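Local structure of TRAP-T family transporter, DctP (Periplasmic binding) subunit (Sulfitobacter sp. NAS-14.1, 4PF8) at residues A[145-151]-A[203-209]; A[164-170]-A[184-190]; A[52-57]-A[250-254]. The protein binds beta-D-galacturonate as the periplasmic solute-binding subunit of a TRAP transporter and probably delivers it to the membrane components for uptake. All blocks are in the same frame, centred on the assembly; numbering follows the deposited sequence.

Contact 1 of 3, residues A[145-151]-A[203-209]. With GTR (beta-D-galactopyranuronic acid), chain D.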
loop_
_atom_site.group_PDB
_atom_site.type_symbol
_atom_site.label_atom_id
_atom_site.label_comp_id
_atom_site.label_asym_id
_atom_site.label_seq_id
_atom_site.Cartn_x
_atom_site.Cartn_y
_atom_site.Cartn_z
ATOM N N ALA A 145 -0.760 8.565 -2.828
ATOM C CA ALA A 145 -1.922 8.210 -3.653
ATOM C C ALA A 145 -1.438 7.523 -4.915
ATOM O O ALA A 145 -0.368 7.825 -5.415
ATOM C CB ALA A 145 -2.714 9.459 -4.031
ATOM N N ARG A 146 -2.223 6.582 -5.424
ATOM C CA ARG A 146 -1.876 5.822 -6.611
ATOM C C ARG A 146 -2.499 6.436 -7.850
ATOM O O ARG A 146 -3.657 6.831 -7.814
ATOM C CB ARG A 146 -2.337 4.379 -6.453
ATOM C CG ARG A 146 -1.749 3.698 -5.230
ATOM C CD ARG A 146 -2.375 2.323 -4.970
ATOM N NE ARG A 146 -2.035 1.301 -5.951
ATOM C CZ ARG A 146 -1.020 0.436 -5.847
ATOM N NH1 ARG A 146 -0.202 0.472 -4.810
ATOM N NH2 ARG A 146 -0.829 -0.487 -6.768
ATOM N N SER A 147 -1.715 6.505 -8.928
ATOM C CA SER A 147 -2.159 7.078 -10.200
ATOM C C SER A 147 -1.742 6.169 -11.346
ATOM O O SER A 147 -0.776 5.409 -11.230
ATOM C CB SER A 147 -1.550 8.462 -10.413
ATOM O OG SER A 147 -2.078 9.378 -9.468
ATOM N N PHE A 148 -2.470 6.245 -12.457
ATOM C CA PHE A 148 -2.180 5.386 -13.604
ATOM C C PHE A 148 -0.926 5.773 -14.349
ATOM O O PHE A 148 -0.677 6.956 -14.582
ATOM C CB PHE A 148 -3.350 5.405 -14.599
ATOM C CG PHE A 148 -4.557 4.655 -14.117
ATOM C CD1 PHE A 148 -4.548 3.281 -14.037
ATOM C CD2 PHE A 148 -5.705 5.333 -13.736
ATOM C CE1 PHE A 148 -5.654 2.582 -13.573
ATOM C CE2 PHE A 148 -6.807 4.652 -13.281
ATOM C CZ PHE A 148 -6.789 3.274 -13.197
ATOM N N TYR A 149 -0.170 4.765 -14.789
ATOM C CA TYR A 149 0.869 4.968 -15.772
ATOM C C TYR A 149 0.743 3.926 -16.853
ATOM O O TYR A 149 0.328 2.802 -16.597
ATOM C CB TYR A 149 2.265 4.946 -15.145
ATOM C CG TYR A 149 2.568 3.834 -14.175
ATOM C CD1 TYR A 149 3.143 2.640 -14.609
ATOM C CD2 TYR A 149 2.331 3.990 -12.816
ATOM C CE1 TYR A 149 3.482 1.655 -13.720
ATOM C CE2 TYR A 149 2.654 3.011 -11.929
ATOM C CZ TYR A 149 3.224 1.853 -12.365
ATOM O OH TYR A 149 3.591 0.881 -11.443
ATOM N N ASN A 150 1.090 4.307 -18.074
ATOM C CA ASN A 150 1.025 3.365 -19.169
ATOM C C ASN A 150 1.937 3.756 -20.314
ATOM O O ASN A 150 2.496 4.848 -20.332
ATOM C CB ASN A 150 -0.427 3.164 -19.618
ATOM C CG ASN A 150 -0.946 4.288 -20.475
ATOM O OD1 ASN A 150 -0.928 4.194 -21.706
ATOM N ND2 ASN A 150 -1.449 5.338 -19.843
ATOM N N SER A 151 2.089 2.849 -21.270
ATOM C CA SER A 151 2.983 3.060 -22.416
ATOM C C SER A 151 2.261 3.466 -23.683
ATOM O O SER A 151 2.892 3.577 -24.728
ATOM C CB SER A 151 3.758 1.770 -22.685
ATOM O OG SER A 151 2.872 0.712 -23.000
ATOM N N ASP A 203 -0.202 -2.917 -20.646
ATOM C CA ASP A 203 -0.009 -1.545 -21.086
ATOM C C ASP A 203 0.450 -0.642 -19.937
ATOM O O ASP A 203 1.137 0.352 -20.147
ATOM C CB ASP A 203 -1.318 -1.007 -21.654
ATOM C CG ASP A 203 -1.748 -1.730 -22.906
ATOM O OD1 ASP A 203 -0.879 -1.968 -23.783
ATOM O OD2 ASP A 203 -2.959 -2.045 -23.051
ATOM N N GLY A 204 0.098 -1.007 -18.716
ATOM C CA GLY A 204 0.400 -0.150 -17.590
ATOM C C GLY A 204 -0.084 -0.713 -16.279
ATOM O O GLY A 204 -0.458 -1.886 -16.149
ATOM N N ALA A 205 -0.064 0.166 -15.296
ATOM C CA ALA A 205 -0.376 -0.183 -13.929
ATOM C C ALA A 205 -0.720 1.107 -13.195
ATOM O O ALA A 205 -0.974 2.135 -13.818
ATOM C CB ALA A 205 0.851 -0.904 -13.302
ATOM N N GLU A 206 -0.751 1.080 -11.865
ATOM C CA GLU A 206 -1.040 2.302 -11.114
ATOM C C GLU A 206 -0.297 2.242 -9.785
ATOM O O GLU A 206 -0.181 1.196 -9.178
ATOM C CB GLU A 206 -2.537 2.500 -10.901
ATOM C CG GLU A 206 -3.313 1.244 -10.611
ATOM C CD GLU A 206 -3.299 0.875 -9.156
ATOM O OE1 GLU A 206 -2.968 -0.305 -8.835
ATOM O OE2 GLU A 206 -3.591 1.763 -8.320
ATOM N N ASN A 207 0.240 3.377 -9.378
ATOM C CA ASN A 207 1.013 3.457 -8.156
ATOM C C ASN A 207 1.382 4.880 -7.823
ATOM O O ASN A 207 1.139 5.789 -8.607
ATOM C CB ASN A 207 2.256 2.573 -8.215
ATOM C CG ASN A 207 2.438 1.792 -6.948
ATOM O OD1 ASN A 207 2.466 2.383 -5.861
ATOM N ND2 ASN A 207 2.526 0.458 -7.060
ATOM N N ASN A 208 1.958 5.059 -6.637
ATOM C CA ASN A 208 2.455 6.349 -6.189
ATOM C C ASN A 208 3.791 6.659 -6.865
ATOM O O ASN A 208 4.385 5.811 -7.550
ATOM C CB ASN A 208 2.568 6.354 -4.649
ATOM C CG ASN A 208 3.465 5.225 -4.123
ATOM O OD1 ASN A 208 4.555 5.010 -4.643
ATOM N ND2 ASN A 208 3.020 4.529 -3.070
ATOM N N PRO A 209 4.237 7.921 -6.755
ATOM C CA PRO A 209 5.409 8.275 -7.556
ATOM C C PRO A 209 6.691 7.535 -7.133
ATOM O O PRO A 209 7.435 7.073 -7.998
ATOM C CB PRO A 209 5.497 9.802 -7.379
ATOM C CG PRO A 209 4.053 10.203 -7.134
ATOM C CD PRO A 209 3.508 9.106 -6.273
HETATM C C1 GTR D . 3.188 -0.053 -3.452
HETATM C C2 GTR D . 3.110 -0.604 -2.067
HETATM C C3 GTR D . 3.628 -2.030 -2.115
HETATM C C4 GTR D . 2.797 -2.888 -3.059
HETATM C C5 GTR D . 2.856 -2.196 -4.417
HETATM C C6 GTR D . 1.972 -2.923 -5.424
HETATM O O1 GTR D . 2.641 1.302 -3.489
HETATM O O2 GTR D . 3.974 0.203 -1.222
HETATM O O3 GTR D . 3.453 -2.575 -0.788
HETATM O O4 GTR D . 1.445 -2.904 -2.569
HETATM O O5 GTR D . 2.424 -0.822 -4.330
HETATM O O6A GTR D . 1.432 -2.194 -6.297
HETATM O O6B GTR D . 1.949 -4.175 -5.415
HETATM O O HOH W 1 2.093 -0.680 -9.738
HETATM O O HOH W 2 1.458 -0.787 -24.844
#

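Contact 2 of 3, residues A[164-170]-A[184-190]. With GTR (beta-D-galactopyranuronic acid), chain D.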
loop_
_atom_site.group_PDB
_atom_site.type_symbol
_atom_site.label_atom_id
_atom_site.label_comp_id
_atom_site.label_asym_id
_atom_site.label_seq_id
_atom_site.Cartn_x
_atom_site.Cartn_y
_atom_site.Cartn_z
HETATM N N MSE A 164 -7.615 -1.014 -22.270
HETATM C CA MSE A 164 -6.235 -1.033 -21.774
HETATM C C MSE A 164 -6.002 -2.238 -20.887
HETATM O O MSE A 164 -6.846 -2.564 -20.064
HETATM C CB MSE A 164 -5.939 0.238 -20.988
HETATM C CG MSE A 164 -4.497 0.450 -20.615
HETATM SE SE MSE A 164 -4.243 2.311 -20.047
HETATM C CE MSE A 164 -4.406 3.238 -21.697
ATOM N N LYS A 165 -4.829 -2.854 -21.022
ATOM C CA LYS A 165 -4.459 -3.966 -20.158
ATOM C C LYS A 165 -3.675 -3.419 -18.972
ATOM O O LYS A 165 -2.569 -2.909 -19.122
ATOM C CB LYS A 165 -3.621 -5.006 -20.910
ATOM C CG LYS A 165 -4.388 -5.782 -21.968
ATOM C CD LYS A 165 -3.476 -6.695 -22.782
ATOM C CE LYS A 165 -4.304 -7.513 -23.753
ATOM N NZ LYS A 165 -3.464 -8.205 -24.775
ATOM N N VAL A 166 -4.279 -3.486 -17.792
ATOM C CA VAL A 166 -3.751 -2.818 -16.611
ATOM C C VAL A 166 -3.480 -3.862 -15.528
ATOM O O VAL A 166 -4.357 -4.645 -15.180
ATOM C CB VAL A 166 -4.758 -1.778 -16.066
ATOM C CG1 VAL A 166 -4.154 -1.028 -14.873
ATOM C CG2 VAL A 166 -5.164 -0.765 -17.154
ATOM N N ARG A 167 -2.256 -3.869 -15.018
ATOM C CA ARG A 167 -1.942 -4.729 -13.878
ATOM C C ARG A 167 -2.540 -4.100 -12.628
ATOM O O ARG A 167 -2.504 -2.885 -12.459
ATOM C CB ARG A 167 -0.439 -4.868 -13.694
ATOM C CG ARG A 167 -0.039 -5.593 -12.435
ATOM C CD ARG A 167 0.179 -4.621 -11.273
ATOM N NE ARG A 167 0.574 -5.331 -10.059
ATOM C CZ ARG A 167 0.872 -4.735 -8.908
ATOM N NH1 ARG A 167 0.834 -3.413 -8.783
ATOM N NH2 ARG A 167 1.210 -5.463 -7.870
ATOM N N VAL A 168 -3.075 -4.951 -11.756
ATOM C CA VAL A 168 -3.529 -4.535 -10.448
ATOM C C VAL A 168 -2.907 -5.439 -9.372
ATOM O O VAL A 168 -2.374 -6.508 -9.685
ATOM C CB VAL A 168 -5.053 -4.585 -10.340
ATOM C CG1 VAL A 168 -5.661 -3.557 -11.286
ATOM C CG2 VAL A 168 -5.605 -5.972 -10.623
HETATM N N MSE A 169 -2.974 -4.981 -8.132
HETATM C CA MSE A 169 -2.615 -5.799 -6.971
HETATM C C MSE A 169 -3.633 -6.908 -6.761
HETATM O O MSE A 169 -4.705 -6.926 -7.364
HETATM C CB MSE A 169 -2.619 -4.948 -5.695
HETATM C CG MSE A 169 -1.530 -3.991 -5.582
HETATM SE SE MSE A 169 -1.552 -3.227 -3.786
HETATM C CE MSE A 169 -2.798 -1.760 -4.006
ATOM N N ASN A 170 -3.295 -7.819 -5.854
ATOM C CA ASN A 170 -4.168 -8.950 -5.537
ATOM C C ASN A 170 -5.298 -8.594 -4.571
ATOM O O ASN A 170 -5.283 -8.946 -3.389
ATOM C CB ASN A 170 -3.312 -10.092 -4.979
ATOM C CG ASN A 170 -2.267 -10.559 -5.966
ATOM O OD1 ASN A 170 -1.083 -10.240 -5.843
ATOM N ND2 ASN A 170 -2.702 -11.296 -6.974
ATOM N N ASN A 184 -8.998 -3.998 -18.937
ATOM C CA ASN A 184 -8.824 -5.415 -18.682
ATOM C C ASN A 184 -7.760 -5.586 -17.614
ATOM O O ASN A 184 -6.602 -5.251 -17.830
ATOM C CB ASN A 184 -8.458 -6.148 -19.967
ATOM C CG ASN A 184 -9.504 -5.961 -21.057
ATOM O OD1 ASN A 184 -10.647 -6.422 -20.933
ATOM N ND2 ASN A 184 -9.127 -5.259 -22.119
ATOM N N ALA A 185 -8.180 -6.074 -16.451
ATOM C CA ALA A 185 -7.323 -6.166 -15.274
ATOM C C ALA A 185 -6.621 -7.500 -15.155
ATOM O O ALA A 185 -7.208 -8.540 -15.412
ATOM C CB ALA A 185 -8.137 -5.938 -14.041
ATOM N N THR A 186 -5.357 -7.460 -14.746
ATOM C CA THR A 186 -4.619 -8.678 -14.477
ATOM C C THR A 186 -3.948 -8.514 -13.115
ATOM O O THR A 186 -3.063 -7.684 -12.975
ATOM C CB THR A 186 -3.512 -8.908 -15.520
ATOM O OG1 THR A 186 -4.100 -9.065 -16.812
ATOM C CG2 THR A 186 -2.767 -10.204 -15.221
ATOM N N PRO A 187 -4.385 -9.302 -12.110
ATOM C CA PRO A 187 -3.717 -9.323 -10.805
ATOM C C PRO A 187 -2.330 -9.931 -11.004
ATOM O O PRO A 187 -2.202 -10.979 -11.641
ATOM C CB PRO A 187 -4.616 -10.223 -9.950
ATOM C CG PRO A 187 -5.902 -10.330 -10.712
ATOM C CD PRO A 187 -5.547 -10.200 -12.144
HETATM N N MSE A 188 -1.296 -9.258 -10.510
HETATM C CA MSE A 188 0.074 -9.729 -10.696
HETATM C C MSE A 188 0.931 -9.217 -9.546
HETATM O O MSE A 188 0.823 -8.060 -9.130
HETATM C CB MSE A 188 0.646 -9.202 -12.015
HETATM C CG MSE A 188 2.055 -9.660 -12.337
HETATM SE SE MSE A 188 2.644 -8.830 -14.017
HETATM C CE MSE A 188 0.998 -8.889 -14.859
ATOM N N ALA A 189 1.802 -10.081 -9.033
ATOM C CA ALA A 189 2.778 -9.653 -8.039
ATOM C C ALA A 189 3.615 -8.465 -8.498
ATOM O O ALA A 189 4.010 -8.361 -9.669
ATOM C CB ALA A 189 3.685 -10.832 -7.667
ATOM N N PHE A 190 3.903 -7.564 -7.565
ATOM C CA PHE A 190 4.615 -6.315 -7.850
ATOM C C PHE A 190 5.943 -6.537 -8.576
ATOM O O PHE A 190 6.274 -5.800 -9.487
ATOM C CB PHE A 190 4.837 -5.569 -6.529
ATOM C CG PHE A 190 5.320 -4.151 -6.654
ATOM C CD1 PHE A 190 4.660 -3.225 -7.435
ATOM C CD2 PHE A 190 6.377 -3.736 -5.893
ATOM C CE1 PHE A 190 5.099 -1.922 -7.498
ATOM C CE2 PHE A 190 6.801 -2.406 -5.913
ATOM C CZ PHE A 190 6.153 -1.508 -6.730
HETATM C C1 GTR D . 3.188 -0.053 -3.452
HETATM C C2 GTR D . 3.110 -0.604 -2.067
HETATM C C3 GTR D . 3.628 -2.030 -2.115
HETATM C C4 GTR D . 2.797 -2.888 -3.059
HETATM C C5 GTR D . 2.856 -2.196 -4.417
HETATM C C6 GTR D . 1.972 -2.923 -5.424
HETATM O O1 GTR D . 2.641 1.302 -3.489
HETATM O O2 GTR D . 3.974 0.203 -1.222
HETATM O O3 GTR D . 3.453 -2.575 -0.788
HETATM O O4 GTR D . 1.445 -2.904 -2.569
HETATM O O5 GTR D . 2.424 -0.822 -4.330
HETATM O O6A GTR D . 1.432 -2.194 -6.297
HETATM O O6B GTR D . 1.949 -4.175 -5.415
#

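Contact 3 of 3, residues A[52-57]-A[250-254]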
loop_
_atom_site.group_PDB
_atom_site.type_symbol
_atom_site.label_atom_id
_atom_site.label_comp_id
_atom_site.label_asym_id
_atom_site.label_seq_id
_atom_site.Cartn_x
_atom_site.Cartn_y
_atom_site.Cartn_z
ATOM N N LYS A 52 17.430 -0.672 22.522
ATOM C CA LYS A 52 16.696 -0.555 23.783
ATOM C C LYS A 52 16.602 -1.864 24.557
ATOM O O LYS A 52 16.354 -1.841 25.768
ATOM C CB LYS A 52 15.285 -0.019 23.566
ATOM C CG LYS A 52 15.233 1.364 23.008
ATOM C CD LYS A 52 15.881 2.389 23.906
ATOM C CE LYS A 52 15.429 3.775 23.481
ATOM N NZ LYS A 52 16.292 4.837 24.047
ATOM N N THR A 53 16.756 -2.998 23.870
ATOM C CA THR A 53 16.814 -4.293 24.567
ATOM C C THR A 53 18.256 -4.707 24.864
ATOM O O THR A 53 18.501 -5.813 25.321
ATOM C CB THR A 53 16.127 -5.435 23.789
ATOM O OG1 THR A 53 16.826 -5.694 22.558
ATOM C CG2 THR A 53 14.669 -5.102 23.498
ATOM N N GLY A 54 19.214 -3.835 24.580
ATOM C CA GLY A 54 20.603 -4.133 24.880
ATOM C C GLY A 54 21.114 -5.337 24.110
ATOM O O GLY A 54 21.993 -6.070 24.591
ATOM N N GLY A 55 20.574 -5.527 22.908
ATOM C CA GLY A 55 20.990 -6.607 22.037
ATOM C C GLY A 55 20.267 -7.915 22.284
ATOM O O GLY A 55 20.566 -8.917 21.635
ATOM N N GLU A 56 19.313 -7.920 23.210
ATOM C CA GLU A 56 18.549 -9.132 23.493
ATOM C C GLU A 56 17.692 -9.557 22.316
ATOM O O GLU A 56 17.473 -10.746 22.107
ATOM C CB GLU A 56 17.691 -8.976 24.754
ATOM C CG GLU A 56 18.541 -8.858 26.030
ATOM C CD GLU A 56 17.815 -9.292 27.297
ATOM O OE1 GLU A 56 16.568 -9.391 27.273
ATOM O OE2 GLU A 56 18.502 -9.532 28.322
ATOM N N ILE A 57 17.198 -8.579 21.569
ATOM C CA ILE A 57 16.453 -8.840 20.341
ATOM C C ILE A 57 17.218 -8.258 19.186
ATOM O O ILE A 57 17.539 -7.077 19.191
ATOM C CB ILE A 57 15.063 -8.218 20.375
ATOM C CG1 ILE A 57 14.269 -8.783 21.549
ATOM C CG2 ILE A 57 14.332 -8.454 19.035
ATOM C CD1 ILE A 57 12.897 -8.200 21.703
ATOM N N GLN A 250 9.552 -5.672 26.671
ATOM C CA GLN A 250 9.874 -5.751 25.254
ATOM C C GLN A 250 8.700 -5.283 24.402
ATOM O O GLN A 250 8.901 -4.621 23.371
ATOM C CB GLN A 250 10.302 -7.166 24.888
ATOM C CG GLN A 250 11.659 -7.519 25.490
ATOM C CD GLN A 250 11.993 -8.993 25.385
ATOM O OE1 GLN A 250 11.131 -9.820 25.077
ATOM N NE2 GLN A 250 13.256 -9.330 25.644
ATOM N N GLN A 251 7.478 -5.623 24.816
ATOM C CA GLN A 251 6.300 -5.191 24.066
ATOM C C GLN A 251 6.227 -3.670 24.037
ATOM O O GLN A 251 5.946 -3.072 23.002
ATOM C CB GLN A 251 5.017 -5.800 24.643
ATOM C CG GLN A 251 4.904 -7.310 24.418
ATOM C CD GLN A 251 3.591 -7.887 24.922
ATOM O OE1 GLN A 251 2.879 -7.253 25.698
ATOM N NE2 GLN A 251 3.271 -9.101 24.495
ATOM N N GLU A 252 6.508 -3.034 25.165
ATOM C CA GLU A 252 6.463 -1.577 25.219
ATOM C C GLU A 252 7.553 -0.958 24.351
ATOM O O GLU A 252 7.319 0.061 23.681
ATOM C CB GLU A 252 6.589 -1.100 26.661
ATOM C CG GLU A 252 5.328 -1.329 27.473
ATOM C CD GLU A 252 4.131 -0.591 26.903
ATOM O OE1 GLU A 252 4.316 0.529 26.375
ATOM O OE2 GLU A 252 3.007 -1.141 26.976
ATOM N N ILE A 253 8.738 -1.558 24.361
ATOM C CA ILE A 253 9.828 -1.099 23.517
ATOM C C ILE A 253 9.416 -1.201 22.042
ATOM O O ILE A 253 9.656 -0.285 21.257
ATOM C CB ILE A 253 11.121 -1.902 23.782
ATOM C CG1 ILE A 253 11.787 -1.405 25.063
ATOM C CG2 ILE A 253 12.102 -1.748 22.622
ATOM C CD1 ILE A 253 12.792 -2.387 25.666
ATOM N N VAL A 254 8.787 -2.307 21.678
ATOM C CA VAL A 254 8.373 -2.509 20.293
ATOM C C VAL A 254 7.326 -1.485 19.854
ATOM O O VAL A 254 7.409 -0.920 18.763
ATOM C CB VAL A 254 7.856 -3.952 20.094
ATOM C CG1 VAL A 254 7.072 -4.096 18.775
ATOM C CG2 VAL A 254 9.028 -4.918 20.128
HETATM O O HOH W 3 15.069 -7.262 26.649
#

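Contact 1 of 3, residues A[145-151]-A[203-209]
Arg-146 meets Glu-206 side-on, NE giving a bond of 2.9 Å to OE2 and NH2 one of 3.0 Å to OE1. Both acceptors lie close to the guanidinium plane, but the carboxylate is turned 44° against it, which puts NH2 above the carboxylate plane. From another edge of the guanidinium, NH2 reaches galacturonate O6A at 2.9 Å and NH1 reaches the ring oxygen O5. The Asn-207 amide lies over one guanidinium face; its OD1 accepts from sugar O1 at 2.6 Å, and its ND2 donates to O5. With alanine here instead of Arg-146, the sugar carboxylate would probably lose one of its two arginines, and Glu-206 its charged partner.

In the second shell, His-229 also holds Glu-206 OE2, and Asn-208 N binds Asn-207 OD1 in the carbonyl plane, on a lone pair. A water joins Tyr-149 OH, itself bonded to His-217, to Asn-207 ND2 and Glu-206 O. Tyr-149 lays its ring over the Ala-205 carbonyl. Beneath, edge strand 204-207 pairs antiparallel with its inner neighbour 146-150 and runs into Asn-208, N-cap of helix 209-214; together they bring Arg-146 and Asn-207 into the pocket of a TRAP solute-binding protein.

Contact 2 of 3, residues A[164-170]-A[184-190]
Arg-167 and Met-188 carry the polar side of this contact. NE and NH2 of the arginine both donate to Met-188 O, each at 2.9 Å, and that carbonyl oxygen lies within 3° of the guanidinium plane for either bond. This double grip fixes the rotation of the flat group and leaves its outer edge aimed at the ligand. There NH1 donates to galacturonate O6A at 2.8 Å and NH2 to O6B at 2.9 Å, both almost straight: a two-pronged hold on the carboxylate. The chain gets there by running CG anti to the backbone N (chi1 172°) and then bending at chi2, which also rests CG against Met-188 CB.

Backbone bonds follow the parallel register from Asn-184 N to Met-164 O up to Met-188 N to Val-168 O. Strand 165-168, helix 172-179 and strand 184-187 form a beta-alpha-beta unit; of the pocket residues here, Arg-167 is on strand 165-168, while Met-169 and Phe-190 lie in the loops beyond the two strands.

Van der Waals contacts gather at the ligand and between the strands. The Phe-190 ring lies with one face over sugar C5, its CD1 3.4 Å from C6, while selenomethionine Met-169 brings SE to 3.3 Å from O4. Away from the sugar, Val-168 CG2 lies near Pro-187 CG and Ala-185 CB, both longer contacts; Phe-174 and Ile-178 of helix 172-179 pack on this valine. Asn-170 crosses the proline at about a right angle, with ND2 3.7 Å from Pro-187 CB.

Contact 3 of 3, residues A[52-57]-A[250-254]
Ile-253 lays its outer carbons against the end of helix 37-52: CG2 meets Lys-52 CB at 3.7 Å, and CD1 reaches past it to Lys-52 O and, at 3.9 Å, to Thr-53 CG2. That helix finishes in a Schellman motif, with Gly-54 as the C-prime residue at positive phi, Gly-55 N bonded back to Thr-50 O and Gly-54 N to Glu-51 O. A type I' turn from Thr-53 to Glu-56 shares both glycines with it and leads the chain toward strand 59-62. Helix 248-282, which carries Gln-250 and Ile-253, packs against this helix end and turn at the surface of the protein, far from the bound sugar.

Thr-53 divides its two branches between the neighbouring helix and its own turn. CG2 stands anti to the carbonyl carbon and faces Ile-253. OG1, between the backbone N and the carbonyl carbon (chi1 65°), takes a bond of 3.1 Å from Ile-57 N and is also bonded to Val-49 O in the preceding helix turn. This hydroxyl thus ties the far side of the loop back to the helix it leaves.

Gln-250 stretches out beyond CG, crossing Ile-57 obliquely, and the isoleucine's CD1 rests 3.9 Å from its CD. Ile-57 in turn sits on Met-46 and Val-49 of helix 37-52 and on Trp-26, carrying the contact into the protein's interior. The amide oxygen of Gln-250 is taken by Thr-247 N, which leaves the nitrogen facing the turn. The amide plane stands 80° from that of the Glu-56 carboxylate, and a water closes the gap between them, donating to Glu-56 OE1 at 2.7 Å and accepting from Gln-250 NE2 at 2.9 Å.

Overall arrangement
From the N terminus, helix 37-52 and the turn after it supply the first half of contact 3, which closes only at residues 250-254, a loop wide enough to hold both other contacts. Within it, strand 146-150 opens contact 1, closed by 203-209, and inside that smaller loop lies contact 2, the pairing of 164-170 with 184-190. Nothing crosses. Contacts 1 and 2, centres 11 Å apart, touch through probable backbone hydrogen bonds from Asp-203 N to Lys-165 O and Arg-167 N to Gly-204 O, and both hold the galacturonate. Contact 3, about 39 Å from contact 1 between centres, lies on the opposite side of the chain's centre and joins helix 37-52 to the long helix 248-282.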